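Local coordinates for flagellar hook protein FlgE (Caulobacter crescentus CB15, PDB 5AY6) that probably builds the flagellar hook, the flexible universal joint between motor and filament, and is represented here by a fragment of its middle domains, at residues N59-G63 with N64-L68; G205-A208 with N209-N212; K229-G232 with S233-T237. All blocks are in the same frame, centred on the assembly; numbering follows the deposited sequence.

Interaction 1 (N59-G63 with N64-L68); sequences NPVSG and NNEYL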
loop_
_atom_site.group_PDB
_atom_site.type_symbol
_atom_site.label_atom_id
_atom_site.label_comp_id
_atom_site.label_asym_id
_atom_site.label_seq_id
_atom_site.Cartn_x
_atom_site.Cartn_y
_atom_site.Cartn_z
ATOM N N ASN A 59 5.866 -1.615 7.088
ATOM C CA ASN A 59 7.209 -1.496 7.639
ATOM C C ASN A 59 7.130 -1.505 9.167
ATOM O O ASN A 59 6.139 -1.055 9.740
ATOM C CB ASN A 59 7.891 -0.211 7.145
ATOM C CG ASN A 59 8.470 -0.345 5.746
ATOM O OD1 ASN A 59 9.000 -1.393 5.371
ATOM N ND2 ASN A 59 8.383 0.730 4.969
ATOM N N PRO A 60 8.174 -2.007 9.841
ATOM C CA PRO A 60 9.402 -2.529 9.244
ATOM C C PRO A 60 9.246 -3.965 8.773
ATOM O O PRO A 60 8.335 -4.668 9.207
ATOM C CB PRO A 60 10.410 -2.435 10.389
ATOM C CG PRO A 60 9.579 -2.631 11.613
ATOM C CD PRO A 60 8.237 -2.005 11.316
ATOM N N VAL A 61 10.128 -4.375 7.869
ATOM C CA VAL A 61 10.187 -5.750 7.404
ATOM C C VAL A 61 11.515 -6.346 7.824
ATOM O O VAL A 61 12.563 -5.929 7.327
ATOM C CB VAL A 61 10.044 -5.851 5.875
ATOM C CG1 VAL A 61 10.254 -7.293 5.416
ATOM C CG2 VAL A 61 8.686 -5.323 5.428
ATOM N N SER A 62 11.468 -7.312 8.739
ATOM C CA SER A 62 12.681 -7.950 9.244
ATOM C C SER A 62 13.695 -6.906 9.700
ATOM O O SER A 62 14.856 -6.932 9.286
ATOM C CB SER A 62 13.296 -8.855 8.175
ATOM O OG SER A 62 12.396 -9.888 7.816
ATOM N N GLY A 63 13.236 -5.968 10.523
ATOM C CA GLY A 63 14.112 -4.965 11.099
ATOM C C GLY A 63 14.405 -3.750 10.237
ATOM O O GLY A 63 15.101 -2.840 10.690
ATOM N N ASN A 64 13.883 -3.727 9.009
ATOM C CA ASN A 64 14.127 -2.615 8.087
ATOM C C ASN A 64 12.874 -1.948 7.522
ATOM O O ASN A 64 11.850 -2.599 7.296
ATOM C CB ASN A 64 14.965 -3.077 6.891
ATOM C CG ASN A 64 16.297 -3.648 7.295
ATOM O OD1 ASN A 64 16.987 -3.102 8.158
ATOM N ND2 ASN A 64 16.672 -4.759 6.668
ATOM N N ASN A 65 12.986 -0.649 7.265
ATOM C CA ASN A 65 11.996 0.077 6.480
ATOM C C ASN A 65 12.316 -0.040 4.993
ATOM O O ASN A 65 13.349 0.452 4.536
ATOM C CB ASN A 65 11.956 1.547 6.903
ATOM C CG ASN A 65 11.544 1.718 8.351
ATOM O OD1 ASN A 65 10.708 0.968 8.856
ATOM N ND2 ASN A 65 12.131 2.699 9.029
ATOM N N GLU A 66 11.440 -0.699 4.238
ATOM C CA GLU A 66 11.686 -0.902 2.812
ATOM C C GLU A 66 10.884 0.049 1.933
ATOM O O GLU A 66 9.721 0.351 2.217
ATOM C CB GLU A 66 11.377 -2.347 2.417
ATOM C CG GLU A 66 12.236 -3.363 3.149
ATOM C CD GLU A 66 12.021 -4.776 2.649
ATOM O OE1 GLU A 66 11.089 -4.989 1.847
ATOM O OE2 GLU A 66 12.788 -5.675 3.060
ATOM N N TYR A 67 11.519 0.513 0.860
ATOM C CA TYR A 67 10.878 1.412 -0.092
ATOM C C TYR A 67 11.269 1.030 -1.520
ATOM O O TYR A 67 12.354 0.496 -1.750
ATOM C CB TYR A 67 11.273 2.870 0.185
ATOM C CG TYR A 67 11.065 3.326 1.616
ATOM C CD1 TYR A 67 9.808 3.721 2.067
ATOM C CD2 TYR A 67 12.130 3.385 2.511
ATOM C CE1 TYR A 67 9.615 4.146 3.375
ATOM C CE2 TYR A 67 11.943 3.814 3.825
ATOM C CZ TYR A 67 10.685 4.192 4.248
ATOM O OH TYR A 67 10.491 4.618 5.547
ATOM N N LEU A 68 10.389 1.302 -2.479
ATOM C CA LEU A 68 10.739 1.123 -3.885
ATOM C C LEU A 68 11.400 2.398 -4.392
ATOM O O LEU A 68 11.056 3.492 -3.944
ATOM C CB LEU A 68 9.506 0.797 -4.731
ATOM C CG LEU A 68 8.677 -0.418 -4.315
ATOM C CD1 LEU A 68 7.558 -0.668 -5.318
ATOM C CD2 LEU A 68 9.571 -1.644 -4.185
HETATM O O HOH W 1 14.096 -5.971 5.273
#

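Interaction 2 (G205-A208 with N209-N212); sequences GDLA and NNGN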
loop_
_atom_site.group_PDB
_atom_site.type_symbol
_atom_site.label_atom_id
_atom_site.label_comp_id
_atom_site.label_asym_id
_atom_site.label_seq_id
_atom_site.Cartn_x
_atom_site.Cartn_y
_atom_site.Cartn_z
ATOM N N GLY A 205 -13.531 3.477 15.993
ATOM C CA GLY A 205 -14.256 3.308 17.240
ATOM C C GLY A 205 -15.298 2.200 17.230
ATOM O O GLY A 205 -15.761 1.781 18.291
ATOM N N ASP A 206 -15.686 1.730 16.046
ATOM C CA ASP A 206 -16.635 0.615 15.951
ATOM C C ASP A 206 -15.985 -0.725 16.292
ATOM O O ASP A 206 -16.681 -1.719 16.519
ATOM C CB ASP A 206 -17.255 0.535 14.557
ATOM C CG ASP A 206 -18.558 1.306 14.448
ATOM O OD1 ASP A 206 -18.762 2.250 15.238
ATOM O OD2 ASP A 206 -19.379 0.968 13.564
ATOM N N LEU A 207 -14.656 -0.752 16.319
ATOM C CA LEU A 207 -13.914 -1.948 16.712
ATOM C C LEU A 207 -13.259 -1.760 18.076
ATOM O O LEU A 207 -12.742 -0.691 18.383
ATOM C CB LEU A 207 -12.839 -2.293 15.681
ATOM C CG LEU A 207 -13.240 -2.511 14.223
ATOM C CD1 LEU A 207 -12.019 -2.923 13.403
ATOM C CD2 LEU A 207 -14.347 -3.542 14.102
ATOM N N ALA A 208 -13.265 -2.813 18.883
ATOM C CA ALA A 208 -12.682 -2.753 20.220
ATOM C C ALA A 208 -11.162 -2.890 20.207
ATOM O O ALA A 208 -10.487 -2.459 21.138
ATOM C CB ALA A 208 -13.288 -3.835 21.099
ATOM N N ASN A 209 -10.625 -3.491 19.152
ATOM C CA ASN A 209 -9.223 -3.911 19.139
ATOM C C ASN A 209 -8.239 -2.887 18.573
ATOM O O ASN A 209 -7.024 -3.101 18.610
ATOM C CB ASN A 209 -9.098 -5.209 18.355
ATOM C CG ASN A 209 -9.620 -5.075 16.943
ATOM O OD1 ASN A 209 -10.827 -4.964 16.727
ATOM N ND2 ASN A 209 -8.714 -5.078 15.972
ATOM N N ASN A 210 -8.760 -1.791 18.033
ATOM C CA ASN A 210 -7.925 -0.676 17.594
ATOM C C ASN A 210 -8.718 0.621 17.638
ATOM O O ASN A 210 -9.878 0.627 18.048
ATOM C CB ASN A 210 -7.365 -0.917 16.184
ATOM C CG ASN A 210 -8.452 -1.063 15.126
ATOM O OD1 ASN A 210 -9.477 -0.386 15.164
ATOM N ND2 ASN A 210 -8.223 -1.956 14.170
ATOM N N GLY A 211 -8.103 1.710 17.193
ATOM C CA GLY A 211 -8.764 3.000 17.203
ATOM C C GLY A 211 -9.223 3.481 15.837
ATOM O O GLY A 211 -10.224 4.198 15.731
ATOM N N ASN A 212 -8.509 3.095 14.785
ATOM C CA ASN A 212 -8.809 3.651 13.465
ATOM C C ASN A 212 -9.793 2.811 12.655
ATOM O O ASN A 212 -10.207 3.209 11.559
ATOM C CB ASN A 212 -7.518 3.864 12.660
ATOM C CG ASN A 212 -6.795 2.565 12.324
ATOM O OD1 ASN A 212 -7.308 1.467 12.535
ATOM N ND2 ASN A 212 -5.588 2.694 11.795
#

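Interaction 3 (K229-G232 with S233-T237); sequences KNTG and SLFGT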
loop_
_atom_site.group_PDB
_atom_site.type_symbol
_atom_site.label_atom_id
_atom_site.label_comp_id
_atom_site.label_asym_id
_atom_site.label_seq_id
_atom_site.Cartn_x
_atom_site.Cartn_y
_atom_site.Cartn_z
ATOM N N LYS A 229 -7.875 -9.601 -10.984
ATOM C CA LYS A 229 -6.940 -10.712 -11.121
ATOM C C LYS A 229 -6.736 -11.416 -9.780
ATOM O O LYS A 229 -6.876 -12.634 -9.680
ATOM C CB LYS A 229 -5.608 -10.203 -11.679
ATOM C CG LYS A 229 -4.592 -11.277 -12.014
ATOM C CD LYS A 229 -3.472 -10.695 -12.861
ATOM C CE LYS A 229 -2.277 -11.630 -12.936
ATOM N NZ LYS A 229 -1.152 -11.017 -13.698
ATOM N N ASN A 230 -6.404 -10.642 -8.752
ATOM C CA ASN A 230 -6.330 -11.166 -7.393
ATOM C C ASN A 230 -6.472 -10.059 -6.356
ATOM O O ASN A 230 -6.329 -8.876 -6.670
ATOM C CB ASN A 230 -5.021 -11.928 -7.169
ATOM C CG ASN A 230 -3.810 -11.028 -7.190
ATOM O OD1 ASN A 230 -3.451 -10.426 -6.177
ATOM N ND2 ASN A 230 -3.162 -10.939 -8.344
ATOM N N THR A 231 -6.756 -10.455 -5.120
ATOM C CA THR A 231 -6.981 -9.503 -4.044
ATOM C C THR A 231 -5.918 -9.601 -2.955
ATOM O O THR A 231 -6.105 -9.086 -1.853
ATOM C CB THR A 231 -8.365 -9.711 -3.409
ATOM O OG1 THR A 231 -8.470 -11.055 -2.926
ATOM C CG2 THR A 231 -9.460 -9.473 -4.436
ATOM N N GLY A 232 -4.805 -10.259 -3.265
ATOM C CA GLY A 232 -3.716 -10.412 -2.314
ATOM C C GLY A 232 -4.193 -10.991 -0.996
ATOM O O GLY A 232 -4.952 -11.958 -0.976
ATOM N N SER A 233 -3.776 -10.381 0.108
ATOM C CA SER A 233 -4.176 -10.853 1.428
ATOM C C SER A 233 -5.317 -10.034 2.016
ATOM O O SER A 233 -5.548 -10.070 3.223
ATOM C CB SER A 233 -2.987 -10.816 2.379
ATOM O OG SER A 233 -2.581 -9.478 2.593
ATOM N N LEU A 234 -6.027 -9.295 1.168
ATOM C CA LEU A 234 -7.106 -8.434 1.637
ATOM C C LEU A 234 -8.173 -9.242 2.372
ATOM O O LEU A 234 -8.715 -8.794 3.383
ATOM C CB LEU A 234 -7.733 -7.665 0.471
ATOM C CG LEU A 234 -8.840 -6.671 0.834
ATOM C CD1 LEU A 234 -8.338 -5.606 1.808
ATOM C CD2 LEU A 234 -9.411 -6.031 -0.421
ATOM N N PHE A 235 -8.476 -10.431 1.854
ATOM C CA PHE A 235 -9.421 -11.330 2.510
ATOM C C PHE A 235 -8.698 -12.560 3.050
ATOM O O PHE A 235 -9.290 -13.632 3.172
ATOM C CB PHE A 235 -10.535 -11.764 1.552
ATOM C CG PHE A 235 -11.275 -10.618 0.909
ATOM C CD1 PHE A 235 -12.292 -9.964 1.588
ATOM C CD2 PHE A 235 -10.965 -10.214 -0.377
ATOM C CE1 PHE A 235 -12.975 -8.920 0.998
ATOM C CE2 PHE A 235 -11.648 -9.171 -0.973
ATOM C CZ PHE A 235 -12.649 -8.523 -0.287
ATOM N N GLY A 236 -7.416 -12.403 3.364
ATOM C CA GLY A 236 -6.611 -13.522 3.817
ATOM C C GLY A 236 -6.537 -14.607 2.758
ATOM O O GLY A 236 -6.160 -14.343 1.618
ATOM N N THR A 237 -6.899 -15.830 3.135
ATOM C CA THR A 237 -6.930 -16.941 2.191
ATOM C C THR A 237 -8.339 -17.499 2.048
ATOM O O THR A 237 -8.521 -18.612 1.557
ATOM C CB THR A 237 -5.997 -18.085 2.625
ATOM O OG1 THR A 237 -6.373 -18.526 3.932
ATOM C CG2 THR A 237 -4.542 -17.620 2.647
HETATM O O HOH W 2 -7.567 -11.852 -0.541
#

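Interaction 1 (N59-G63 with N64-L68)
Val-61 O takes two bonds. Val-61 O accepts from Asn-64 N at 3.1 Å and from water 1 at 2.6 Å. The same water donates to Glu-66 OE2, so it bridges the turn to that carboxylate; Glu-66 OE1 pairs with Lys-82. The extended Glu-66 chain crosses Val-61 at about a right angle, with Glu-66 OE2 3.8 Å from Val-61 CG1. In the return bond Val-61 N gives to Asn-64 O, which is short at 2.5 Å. Asn-59 carries the other half of the contact. Its CG lies beside the backbone N (chi1 -80°), and the amide meets the backbone of Glu-66 with both polar atoms. Asn-59 OD1 accepts from Glu-66 N at 2.8 Å, nearly straight at the hydrogen but from above the carbonyl plane. Asn-59 ND2 donates to Glu-66 O at 3.1 Å, and this acceptor lies in the amide plane. The pair of bonds fixes the rotation of the amide. A cis peptide precedes Pro-60, whose CB packs against Asn-65 OD1. Ser-62 and Gly-63 both have positive phi at the corner. A type I' turn from Val-61 to Asn-64, closed by a single antiparallel bridge, leads into strand 64-73, as in a tight hairpin turn.

Interaction 2 (G205-A208 with N209-N212)
Asn-209 and Asn-210 both hold CG between the backbone N and the carbonyl carbon (chi1 57° and 61°), and these torsions set both amides against Leu-207. The contact lies in the surface loop that links the antiparallel strands 195-202 and 214-222 in the FlaE D2 region. The CB of Leu-207 points toward the second half of the loop. Asn-209 OD1 touches Leu-207 CB at 3.5 Å. Asn-210 runs aslant to the leucine, with the end of its amide against it: Asn-210 OD1 is 3.9 Å from Leu-207 CB, and Asn-210 ND2 is 4.0 Å from Leu-207 CD1. The touches are van der Waals contacts; the amides find their hydrogen bonds elsewhere. Asn-209 OD1 accepts from Thr-267 N. Asn-210 OD1 accepts from Gly-213 N, and its ND2 donates to Gln-214 O, so this amide is held at both polar ends and its rotation is fixed. Leu-207 is buried and also packs on Pro-266. Asn-209 and Asn-210 are partly exposed. No clear hydrogen bond joins the two halves of the loop. Asn-210 N is buried here and has no partner in the model. The carbonyls of Leu-207 and Asn-210 approach each other as two acceptors, with Leu-207 O 3.2 Å from Asn-210 O.

Interaction 3 (K229-G232 with S233-T237)
Thr-231 and Phe-235 meet across the turn. Thr-231 OG1 sits at the edge of the phenyl ring, near its plane, 3.7 Å from Phe-235 CD2. The methyl Thr-231 CG2 lies 4.1 Å from Phe-235 CE2, farther along the same rim. Thr-231 places OG1 between its backbone N and carbonyl carbon (chi1 58°), which turns the hydroxyl to the ring and to water 2. Leu-234 comes over one face of the phenyl group, with CG offset toward the rim.

The next shell is the backbone. Leu-234 N donates to Thr-231 O at 3.0 Å, closing a type II' turn. Gly-232 occupies its second position with positive phi, which favours glycine there. A type I turn follows at once, closed by Gly-236 N giving to Ser-233 O. Water 2 stitches the two turns together. Water 2 accepts from Phe-235 N at 2.9 Å and is hydrogen-bonded to Thr-231 OG1 at 2.7 Å. Water 2 also lies 2.7 Å from Gly-232 O.

At the entry to the first turn, Asn-230 OD1 accepts from Gly-232 N at 3.2 Å, on a lone pair in the carbonyl plane, and this makes an Asx turn. Asn-230 is also, with Lys-229, part of a classic beta bulge opposite Glu-221.

The double turn thus ends the edge strand 228-230. Leu-234 packs on strand 195-202 and on Ile-220 of strand 214-222, while Phe-235 reaches Leu-200 as well as Ile-281 and Leu-283 of strand 277-291.

In the fold
The three contacts follow one another along the chain, and none encloses or crosses another. Interaction 1 comes first, in the FlgE third-domain region. It closes the turn that leads from the loop after strand 45-53 into strand 64-73, the middle strand of a five-stranded antiparallel sheet. Interactions 2 and 3 both belong to the FlaE D2 region. Interaction 2 shapes the loop between strands 195-202 and 214-222 of a second five-stranded sheet. Interaction 3 turns the chain as it leaves strand 228-230 of this second sheet, on its way to strand 242-245 of a mixed sheet. Their centres are about 21 to 26 Å apart, and no two contacts touch.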